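Local atomic coordinates of anthranilate-CoA ligase (Stigmatella aurantiaca, PDB entry 4WV3), a protein that belongs to the ANL superfamily of AMP-binding enzymes, built from a large N-terminal domain and a smaller C-terminal domain. Residues Y10-R18 / S76-G84; T221-F230 / G318-F326. All blocks are in the same frame, centred on the assembly; numbering follows the deposited sequence.

Contact 1. Residues Y10-R18 / S76-G84; sequences YNAVDILER and SFFGIVKLG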
loop_
_atom_site.group_PDB
_atom_site.type_symbol
_atom_site.label_atom_id
_atom_site.label_comp_id
_atom_site.label_asym_id
_atom_site.label_seq_id
_atom_site.Cartn_x
_atom_site.Cartn_y
_atom_site.Cartn_z
ATOM N N TYR A 10 22.652 -11.327 5.894
ATOM C CA TYR A 10 21.352 -11.895 5.569
ATOM C C TYR A 10 20.891 -11.450 4.188
ATOM O O TYR A 10 21.132 -10.315 3.776
ATOM C CB TYR A 10 20.323 -11.487 6.627
ATOM C CG TYR A 10 18.902 -11.901 6.317
ATOM C CD1 TYR A 10 18.440 -13.170 6.643
ATOM C CD2 TYR A 10 18.017 -11.017 5.710
ATOM C CE1 TYR A 10 17.141 -13.551 6.364
ATOM C CE2 TYR A 10 16.716 -11.389 5.427
ATOM C CZ TYR A 10 16.284 -12.657 5.756
ATOM O OH TYR A 10 14.990 -13.033 5.477
ATOM N N ASN A 11 20.232 -12.355 3.473
ATOM C CA ASN A 11 19.636 -12.025 2.186
ATOM C C ASN A 11 18.138 -12.301 2.214
ATOM O O ASN A 11 17.702 -13.351 2.688
ATOM C CB ASN A 11 20.308 -12.811 1.058
ATOM C CG ASN A 11 20.024 -12.223 -0.312
ATOM O OD1 ASN A 11 18.928 -12.373 -0.850
ATOM N ND2 ASN A 11 21.017 -11.554 -0.886
ATOM N N ALA A 12 17.354 -11.357 1.703
ATOM C CA ALA A 12 15.898 -11.442 1.759
ATOM C C ALA A 12 15.326 -12.552 0.879
ATOM O O ALA A 12 14.126 -12.823 0.917
ATOM C CB ALA A 12 15.276 -10.099 1.398
ATOM N N VAL A 13 16.181 -13.197 0.091
ATOM C CA VAL A 13 15.750 -14.331 -0.716
ATOM C C VAL A 13 15.427 -15.516 0.195
ATOM O O VAL A 13 14.783 -16.480 -0.221
ATOM C CB VAL A 13 16.816 -14.735 -1.758
ATOM C CG1 VAL A 13 17.963 -15.477 -1.091
ATOM C CG2 VAL A 13 16.195 -15.581 -2.862
ATOM N N ASP A 14 15.868 -15.427 1.446
ATOM C CA ASP A 14 15.571 -16.450 2.440
ATOM C C ASP A 14 14.075 -16.519 2.729
ATOM O O ASP A 14 13.570 -17.559 3.145
ATOM C CB ASP A 14 16.346 -16.189 3.732
ATOM C CG ASP A 14 16.103 -17.258 4.778
ATOM O OD1 ASP A 14 16.682 -18.359 4.652
ATOM O OD2 ASP A 14 15.334 -16.998 5.724
ATOM N N ILE A 15 13.378 -15.406 2.511
ATOM C CA ILE A 15 11.925 -15.355 2.644
ATOM C C ILE A 15 11.287 -16.463 1.809
ATOM O O ILE A 15 10.344 -17.126 2.243
ATOM C CB ILE A 15 11.373 -13.979 2.209
ATOM C CG1 ILE A 15 11.808 -12.894 3.197
ATOM C CG2 ILE A 15 9.855 -14.005 2.101
ATOM C CD1 ILE A 15 11.230 -13.066 4.585
ATOM N N LEU A 16 11.834 -16.667 0.616
ATOM C CA LEU A 16 11.416 -17.756 -0.254
ATOM C C LEU A 16 12.139 -19.054 0.100
ATOM O O LEU A 16 11.525 -20.118 0.163
ATOM C CB LEU A 16 11.693 -17.393 -1.714
ATOM C CG LEU A 16 11.782 -18.546 -2.719
ATOM C CD1 LEU A 16 10.435 -19.236 -2.891
ATOM C CD2 LEU A 16 12.317 -18.052 -4.057
ATOM N N GLU A 17 13.442 -18.956 0.342
ATOM C CA GLU A 17 14.287 -20.138 0.484
ATOM C C GLU A 17 14.259 -20.804 1.862
ATOM O O GLU A 17 14.907 -21.831 2.069
ATOM C CB GLU A 17 15.728 -19.822 0.070
ATOM C CG GLU A 17 15.874 -19.484 -1.405
ATOM C CD GLU A 17 17.321 -19.339 -1.835
ATOM O OE1 GLU A 17 18.219 -19.514 -0.984
ATOM O OE2 GLU A 17 17.559 -19.055 -3.028
ATOM N N ARG A 18 13.511 -20.231 2.801
ATOM C CA ARG A 18 13.336 -20.866 4.107
ATOM C C ARG A 18 12.275 -21.958 4.010
ATOM O O ARG A 18 12.039 -22.697 4.965
ATOM C CB ARG A 18 12.954 -19.841 5.179
ATOM C CG ARG A 18 11.580 -19.220 4.986
ATOM C CD ARG A 18 11.403 -17.961 5.824
ATOM N NE ARG A 18 11.244 -18.240 7.249
ATOM C CZ ARG A 18 12.216 -18.133 8.147
ATOM N NH1 ARG A 18 13.431 -17.756 7.773
ATOM N NH2 ARG A 18 11.976 -18.404 9.424
ATOM N N SER A 76 11.219 -12.316 -10.861
ATOM C CA SER A 76 12.150 -11.234 -11.155
ATOM C C SER A 76 12.621 -10.590 -9.858
ATOM O O SER A 76 13.810 -10.331 -9.683
ATOM C CB SER A 76 11.502 -10.183 -12.057
ATOM O OG SER A 76 11.193 -10.721 -13.330
ATOM N N PHE A 77 11.679 -10.347 -8.952
ATOM C CA PHE A 77 11.978 -9.712 -7.672
ATOM C C PHE A 77 13.010 -10.497 -6.868
ATOM O O PHE A 77 14.021 -9.945 -6.435
ATOM C CB PHE A 77 10.699 -9.531 -6.852
ATOM C CG PHE A 77 10.918 -8.853 -5.528
ATOM C CD1 PHE A 77 10.961 -7.470 -5.443
ATOM C CD2 PHE A 77 11.079 -9.597 -4.370
ATOM C CE1 PHE A 77 11.163 -6.841 -4.228
ATOM C CE2 PHE A 77 11.282 -8.974 -3.152
ATOM C CZ PHE A 77 11.323 -7.594 -3.080
ATOM N N PHE A 78 12.753 -11.785 -6.670
ATOM C CA PHE A 78 13.662 -12.620 -5.894
ATOM C C PHE A 78 14.942 -12.945 -6.655
ATOM O O PHE A 78 15.963 -13.272 -6.052
ATOM C CB PHE A 78 12.963 -13.892 -5.414
ATOM C CG PHE A 78 12.094 -13.680 -4.209
ATOM C CD1 PHE A 78 12.658 -13.552 -2.951
ATOM C CD2 PHE A 78 10.718 -13.601 -4.332
ATOM C CE1 PHE A 78 11.865 -13.352 -1.837
ATOM C CE2 PHE A 78 9.919 -13.401 -3.221
ATOM C CZ PHE A 78 10.494 -13.277 -1.972
ATOM N N GLY A 79 14.888 -12.848 -7.978
ATOM C CA GLY A 79 16.077 -13.006 -8.794
ATOM C C GLY A 79 17.025 -11.840 -8.585
ATOM O O GLY A 79 18.241 -12.017 -8.512
ATOM N N ILE A 80 16.456 -10.642 -8.485
ATOM C CA ILE A 80 17.228 -9.426 -8.256
ATOM C C ILE A 80 17.798 -9.387 -6.839
ATOM O O ILE A 80 18.979 -9.096 -6.643
ATOM C CB ILE A 80 16.359 -8.171 -8.473
ATOM C CG1 ILE A 80 15.899 -8.082 -9.928
ATOM C CG2 ILE A 80 17.123 -6.916 -8.088
ATOM C CD1 ILE A 80 14.708 -7.170 -10.129
ATOM N N VAL A 81 16.951 -9.684 -5.860
ATOM C CA VAL A 81 17.340 -9.633 -4.453
ATOM C C VAL A 81 18.449 -10.630 -4.119
ATOM O O VAL A 81 19.414 -10.290 -3.430
ATOM C CB VAL A 81 16.125 -9.870 -3.528
ATOM C CG1 VAL A 81 16.571 -10.052 -2.086
ATOM C CG2 VAL A 81 15.139 -8.716 -3.646
ATOM N N LYS A 82 18.315 -11.855 -4.619
ATOM C CA LYS A 82 19.302 -12.900 -4.365
ATOM C C LYS A 82 20.670 -12.530 -4.927
ATOM O O LYS A 82 21.706 -12.917 -4.385
ATOM C CB LYS A 82 18.838 -14.230 -4.959
ATOM C CG LYS A 82 19.765 -15.396 -4.663
ATOM C CD LYS A 82 19.128 -16.720 -5.035
ATOM C CE LYS A 82 20.045 -17.878 -4.691
ATOM N NZ LYS A 82 19.385 -19.191 -4.926
ATOM N N LEU A 83 20.664 -11.769 -6.016
ATOM C CA LEU A 83 21.898 -11.367 -6.676
ATOM C C LEU A 83 22.599 -10.254 -5.905
ATOM O O LEU A 83 23.771 -9.961 -6.142
ATOM C CB LEU A 83 21.602 -10.913 -8.105
ATOM C CG LEU A 83 22.786 -10.932 -9.068
ATOM C CD1 LEU A 83 23.372 -12.331 -9.126
ATOM C CD2 LEU A 83 22.362 -10.462 -10.449
ATOM N N GLY A 84 21.874 -9.638 -4.976
ATOM C CA GLY A 84 22.405 -8.528 -4.207
ATOM C C GLY A 84 22.102 -7.203 -4.876
ATOM O O GLY A 84 22.528 -6.145 -4.411
#

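Contact 2. Residues T221-F230 / G318-F326; sequences TFGTGGNLIF and GCTENFHIF. With 3UK (5'-O-[(S)-[(2-aminobenzoyl)oxy](hydroxy)phosphoryl]adenosine), chain C.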
loop_
_atom_site.group_PDB
_atom_site.type_symbol
_atom_site.label_atom_id
_atom_site.label_comp_id
_atom_site.label_asym_id
_atom_site.label_seq_id
_atom_site.Cartn_x
_atom_site.Cartn_y
_atom_site.Cartn_z
ATOM N N THR A 221 4.021 -1.577 -1.031
ATOM C CA THR A 221 4.554 -2.426 0.038
ATOM C C THR A 221 3.465 -3.034 0.917
ATOM O O THR A 221 3.697 -4.030 1.606
ATOM C CB THR A 221 5.583 -1.686 0.922
ATOM O OG1 THR A 221 4.991 -0.502 1.470
ATOM C CG2 THR A 221 6.815 -1.312 0.112
ATOM N N PHE A 222 2.281 -2.432 0.894
ATOM C CA PHE A 222 1.125 -3.005 1.570
ATOM C C PHE A 222 0.792 -4.353 0.942
ATOM O O PHE A 222 0.465 -5.313 1.640
ATOM C CB PHE A 222 -0.070 -2.053 1.485
ATOM C CG PHE A 222 -1.349 -2.630 2.024
ATOM C CD1 PHE A 222 -1.369 -3.288 3.243
ATOM C CD2 PHE A 222 -2.533 -2.499 1.319
ATOM C CE1 PHE A 222 -2.545 -3.818 3.741
ATOM C CE2 PHE A 222 -3.713 -3.024 1.812
ATOM C CZ PHE A 222 -3.719 -3.685 3.025
ATOM N N GLY A 223 0.897 -4.421 -0.381
ATOM C CA GLY A 223 0.677 -5.657 -1.104
ATOM C C GLY A 223 1.918 -6.529 -1.144
ATOM O O GLY A 223 1.821 -7.756 -1.091
ATOM N N THR A 224 3.085 -5.894 -1.233
ATOM C CA THR A 224 4.355 -6.611 -1.296
ATOM C C THR A 224 4.537 -7.515 -0.083
ATOM O O THR A 224 4.863 -8.694 -0.215
ATOM C CB THR A 224 5.550 -5.644 -1.374
ATOM O OG1 THR A 224 5.331 -4.683 -2.414
ATOM C CG2 THR A 224 6.835 -6.407 -1.655
ATOM N N GLY A 225 4.319 -6.955 1.102
ATOM C CA GLY A 225 4.413 -7.722 2.327
ATOM C C GLY A 225 3.246 -8.676 2.485
ATOM O O GLY A 225 3.431 -9.891 2.556
ATOM N N GLY A 226 2.039 -8.121 2.521
ATOM C CA GLY A 226 0.839 -8.892 2.793
ATOM C C GLY A 226 0.529 -10.023 1.829
ATOM O O GLY A 226 -0.056 -11.029 2.225
ATOM N N ASN A 227 0.920 -9.869 0.567
ATOM C CA ASN A 227 0.555 -10.842 -0.460
ATOM C C ASN A 227 1.751 -11.563 -1.078
ATOM O O ASN A 227 1.645 -12.129 -2.165
ATOM C CB ASN A 227 -0.271 -10.164 -1.557
ATOM C CG ASN A 227 -1.154 -11.142 -2.320
ATOM O OD1 ASN A 227 -1.453 -12.235 -1.840
ATOM N ND2 ASN A 227 -1.578 -10.745 -3.515
ATOM N N LEU A 228 2.881 -11.556 -0.381
ATOM C CA LEU A 228 4.076 -12.226 -0.881
ATOM C C LEU A 228 5.088 -12.513 0.224
ATOM O O LEU A 228 5.324 -13.668 0.579
ATOM C CB LEU A 228 4.731 -11.395 -1.988
ATOM C CG LEU A 228 5.312 -12.176 -3.168
ATOM C CD1 LEU A 228 6.156 -11.268 -4.049
ATOM C CD2 LEU A 228 6.125 -13.365 -2.680
ATOM N N ILE A 229 5.687 -11.455 0.758
ATOM C CA ILE A 229 6.725 -11.587 1.773
ATOM C C ILE A 229 6.205 -12.241 3.049
ATOM O O ILE A 229 6.825 -13.164 3.579
ATOM C CB ILE A 229 7.345 -10.220 2.118
ATOM C CG1 ILE A 229 7.857 -9.533 0.851
ATOM C CG2 ILE A 229 8.465 -10.381 3.135
ATOM C CD1 ILE A 229 8.879 -10.348 0.087
ATOM N N PHE A 230 5.063 -11.766 3.531
ATOM C CA PHE A 230 4.488 -12.282 4.774
ATOM C C PHE A 230 3.999 -13.740 4.677
ATOM O O PHE A 230 4.341 -14.553 5.535
ATOM C CB PHE A 230 3.375 -11.366 5.315
ATOM C CG PHE A 230 3.818 -9.950 5.604
ATOM C CD1 PHE A 230 5.154 -9.584 5.535
ATOM C CD2 PHE A 230 2.888 -8.985 5.954
ATOM C CE1 PHE A 230 5.551 -8.286 5.802
ATOM C CE2 PHE A 230 3.278 -7.686 6.224
ATOM C CZ PHE A 230 4.612 -7.337 6.148
ATOM N N GLY A 318 0.126 1.582 7.933
ATOM C CA GLY A 318 1.518 1.373 7.594
ATOM C C GLY A 318 1.975 2.439 6.623
ATOM O O GLY A 318 1.164 3.205 6.103
ATOM N N CYS A 319 3.278 2.500 6.385
ATOM C CA CYS A 319 3.824 3.424 5.403
ATOM C C CYS A 319 5.014 2.777 4.715
ATOM O O CYS A 319 5.594 1.822 5.232
ATOM C CB CYS A 319 4.225 4.750 6.054
ATOM S SG CYS A 319 5.553 4.633 7.273
ATOM N N THR A 320 5.369 3.291 3.544
ATOM C CA THR A 320 6.454 2.717 2.762
ATOM C C THR A 320 7.798 2.925 3.461
ATOM O O THR A 320 8.714 2.114 3.318
ATOM C CB THR A 320 6.483 3.299 1.336
ATOM O OG1 THR A 320 5.174 3.211 0.761
ATOM C CG2 THR A 320 7.467 2.537 0.459
ATOM N N GLU A 321 7.901 4.002 4.233
ATOM C CA GLU A 321 9.114 4.284 4.998
ATOM C C GLU A 321 9.369 3.213 6.057
ATOM O O GLU A 321 10.516 2.945 6.415
ATOM C CB GLU A 321 9.036 5.665 5.657
ATOM C CG GLU A 321 9.108 6.840 4.688
ATOM C CD GLU A 321 7.769 7.174 4.055
ATOM O OE1 GLU A 321 6.794 6.423 4.275
ATOM O OE2 GLU A 321 7.692 8.195 3.338
ATOM N N ASN A 322 8.295 2.609 6.556
ATOM C CA ASN A 322 8.395 1.545 7.550
ATOM C C ASN A 322 8.169 0.181 6.909
ATOM O O ASN A 322 8.206 -0.850 7.580
ATOM C CB ASN A 322 7.377 1.768 8.669
ATOM C CG ASN A 322 7.600 0.848 9.854
ATOM O OD1 ASN A 322 8.720 0.716 10.346
ATOM N ND2 ASN A 322 6.537 0.191 10.304
ATOM N N PHE A 323 7.918 0.180 5.604
ATOM C CA PHE A 323 7.656 -1.059 4.881
ATOM C C PHE A 323 6.210 -1.508 5.061
ATOM O O PHE A 323 5.476 -1.671 4.086
ATOM C CB PHE A 323 8.612 -2.160 5.343
ATOM C CG PHE A 323 8.699 -3.325 4.397
ATOM C CD1 PHE A 323 9.453 -3.236 3.238
ATOM C CD2 PHE A 323 8.028 -4.506 4.667
ATOM C CE1 PHE A 323 9.534 -4.305 2.366
ATOM C CE2 PHE A 323 8.105 -5.578 3.798
ATOM C CZ PHE A 323 8.860 -5.477 2.645
ATOM N N HIS A 324 5.804 -1.709 6.311
ATOM C CA HIS A 324 4.441 -2.141 6.613
ATOM C C HIS A 324 3.840 -1.593 7.909
ATOM O O HIS A 324 4.345 -0.630 8.486
ATOM C CB HIS A 324 4.385 -3.671 6.597
ATOM C CG HIS A 324 3.136 -4.218 5.975
ATOM N ND1 HIS A 324 2.039 -4.599 6.716
ATOM C CD2 HIS A 324 2.810 -4.437 4.680
ATOM C CE1 HIS A 324 1.092 -5.034 5.905
ATOM N NE2 HIS A 324 1.534 -4.948 4.664
ATOM N N ILE A 325 2.758 -2.227 8.351
ATOM C CA ILE A 325 1.922 -1.727 9.441
ATOM C C ILE A 325 2.635 -1.624 10.792
ATOM O O ILE A 325 3.340 -2.545 11.205
ATOM C CB ILE A 325 0.644 -2.587 9.585
ATOM C CG1 ILE A 325 -0.170 -2.539 8.290
ATOM C CG2 ILE A 325 -0.196 -2.121 10.759
ATOM C CD1 ILE A 325 -1.492 -3.268 8.365
ATOM N N PHE A 326 2.442 -0.495 11.472
ATOM C CA PHE A 326 3.037 -0.269 12.789
ATOM C C PHE A 326 1.990 -0.056 13.888
ATOM O O PHE A 326 2.302 -0.143 15.076
ATOM C CB PHE A 326 4.040 0.892 12.750
ATOM C CG PHE A 326 3.505 2.145 12.112
ATOM C CD1 PHE A 326 2.972 3.160 12.887
ATOM C CD2 PHE A 326 3.550 2.312 10.736
ATOM C CE1 PHE A 326 2.481 4.313 12.304
ATOM C CE2 PHE A 326 3.061 3.463 10.146
ATOM C CZ PHE A 326 2.527 4.465 10.932
HETATM C C10 3UK C . -1.890 6.567 5.336
HETATM C C15 3UK C . -3.425 5.170 6.717
HETATM C C17 3UK C . -5.178 5.598 8.237
HETATM C C21 3UK C . -1.085 7.258 6.401
HETATM C C26 3UK C . 0.867 1.352 3.660
HETATM C C28 3UK C . -0.139 -0.390 4.994
HETATM O O01 3UK C . -0.204 3.188 2.514
HETATM C C02 3UK C . 0.826 2.780 3.001
HETATM O O03 3UK C . 2.063 3.396 2.662
HETATM P P04 3UK C . 2.106 4.773 1.868
HETATM O O05 3UK C . 3.598 5.159 1.617
HETATM O O06 3UK C . 1.416 5.967 2.689
HETATM C C07 3UK C . 1.335 5.890 4.121
HETATM C C08 3UK C . 0.280 6.853 4.582
HETATM O O09 3UK C . -1.028 6.353 4.226
HETATM N N11 3UK C . -2.389 5.318 5.812
HETATM C C12 3UK C . -1.934 4.082 5.445
HETATM N N13 3UK C . -2.666 3.144 6.108
HETATM C C14 3UK C . -3.597 3.793 6.903
HETATM N N16 3UK C . -4.218 6.046 7.387
HETATM N N18 3UK C . -5.392 4.308 8.456
HETATM C C19 3UK C . -4.651 3.379 7.832
HETATM N N20 3UK C . -4.887 2.000 8.072
HETATM O O22 3UK C . -1.317 8.653 6.344
HETATM C C23 3UK C . 0.296 6.967 6.052
HETATM O O24 3UK C . 1.147 8.057 6.460
HETATM O O25 3UK C . 1.421 4.605 0.522
HETATM C C27 3UK C . -0.193 0.897 4.406
HETATM C C29 3UK C . 1.020 -1.219 4.816
HETATM C C30 3UK C . 2.081 -0.764 4.072
HETATM C C31 3UK C . 2.028 0.522 3.480
HETATM N N32 3UK C . 3.157 1.008 2.687
HETATM O O HOH W 1 5.188 1.093 -1.498
#

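Contact 1. Residues Y10-R18 / S76-G84
The Phe78 ring is covered on one face by Leu16, whose CB makes a CH-pi contact 4.2 Å from the ring centroid, while Phe77 CD2 of its own helix lies over the rim of the opposite face. Ala12 O meets the ring edge in plane, 3.6 Å from Phe78 CE1, and Val13 CA and Ile15 CB border the same edge region, so the ring lies in a notch formed by Ala12, Val13, Ile15 and Leu16. The Asn11 amide works both ways. Asn11 OD1 accepts from Val13 N on a lone pair in the carbonyl plane at 3.0 Å, and Asn11 ND2 donates to Val81 O at 3.3 Å. Gly84 N reaches that carbonyl oxygen from the other face of its plane, so Val81 O is gripped twice. Lys82, with CG anti to the backbone nitrogen (chi1 -176°) and the chain extended beyond, runs past Val13 CG2 and ends in a salt bridge, NZ to the syn lone pair of Glu17 OE2 at 2.6 Å; Asn46 OD1 is a second partner of this ammonium group. A capped, short N-terminal helix thus packs on the Schellman-terminated end of helix 71-83, the crossover helix between parallel strands 62-66 and 86-89.

Contact 2. Residues T221-F230 / G318-F326
The first turns of helix 221-234 face the loop that joins strands 313-318 and 325-328, with the CA atoms of Thr221 and Phe323 5.9 Å apart and Phe323 at positive phi (81°). Thr221 carries its hydroxyl between its backbone nitrogen and carbonyl carbon (chi1 57°), and from there OG1 donates to Phe323 O at 2.9 Å and accepts from N32 of 3UK at 2.7 Å. On the loop side, Thr320 holds O05 of the ligand with both N and OG1, the hydroxyl at 2.6 Å. A water accepts from Thr221 N and donates to Thr320 OG1, joining the two threonines. The His324 imidazole is sandwiched: Phe230, reaching the loop from further along the helix, points its edge at one face in a T-shaped pair (planes at 71°), with CE2 over the ring centre, and C29 of 3UK sits over the opposite face. His324 NE2 donates, in the plane of its ring, to Phe222 O at 3.2 Å, which fixes the ring's rotation. Phe222 lies obliquely to His324 and brings CD1 within 3.5 Å of 3UK C29. Helix, loop and aromatic cluster wall the aminobenzoyl end of this AMP-binding domain's ligand pocket, and the loop, through Thr320, also holds the phosphoryl oxygen O05.

Contact 1 closes before contact 2 opens along the chain, and their centres lie about 16 Å apart. Helix 221-234 spans the gap: its residues 221-230 form one side of contact 2, and within them Leu228 and Ile229 turn to pack on Phe78 and Ile15 of contact 1, with Leu228 CD2 3.8 Å from Phe78 CE2 and Ile15 CG2 3.5 Å from Ile229 O. Contact 1 sits beside the five-stranded parallel sheet through helix 71-83, whereas the loop of contact 2 connects two neighbouring antiparallel strands of the nine-stranded mixed sheet. The helix thereby gives a continuous packed path through the N-terminal domain, from its N-terminal helix to the wall of the ligand pocket.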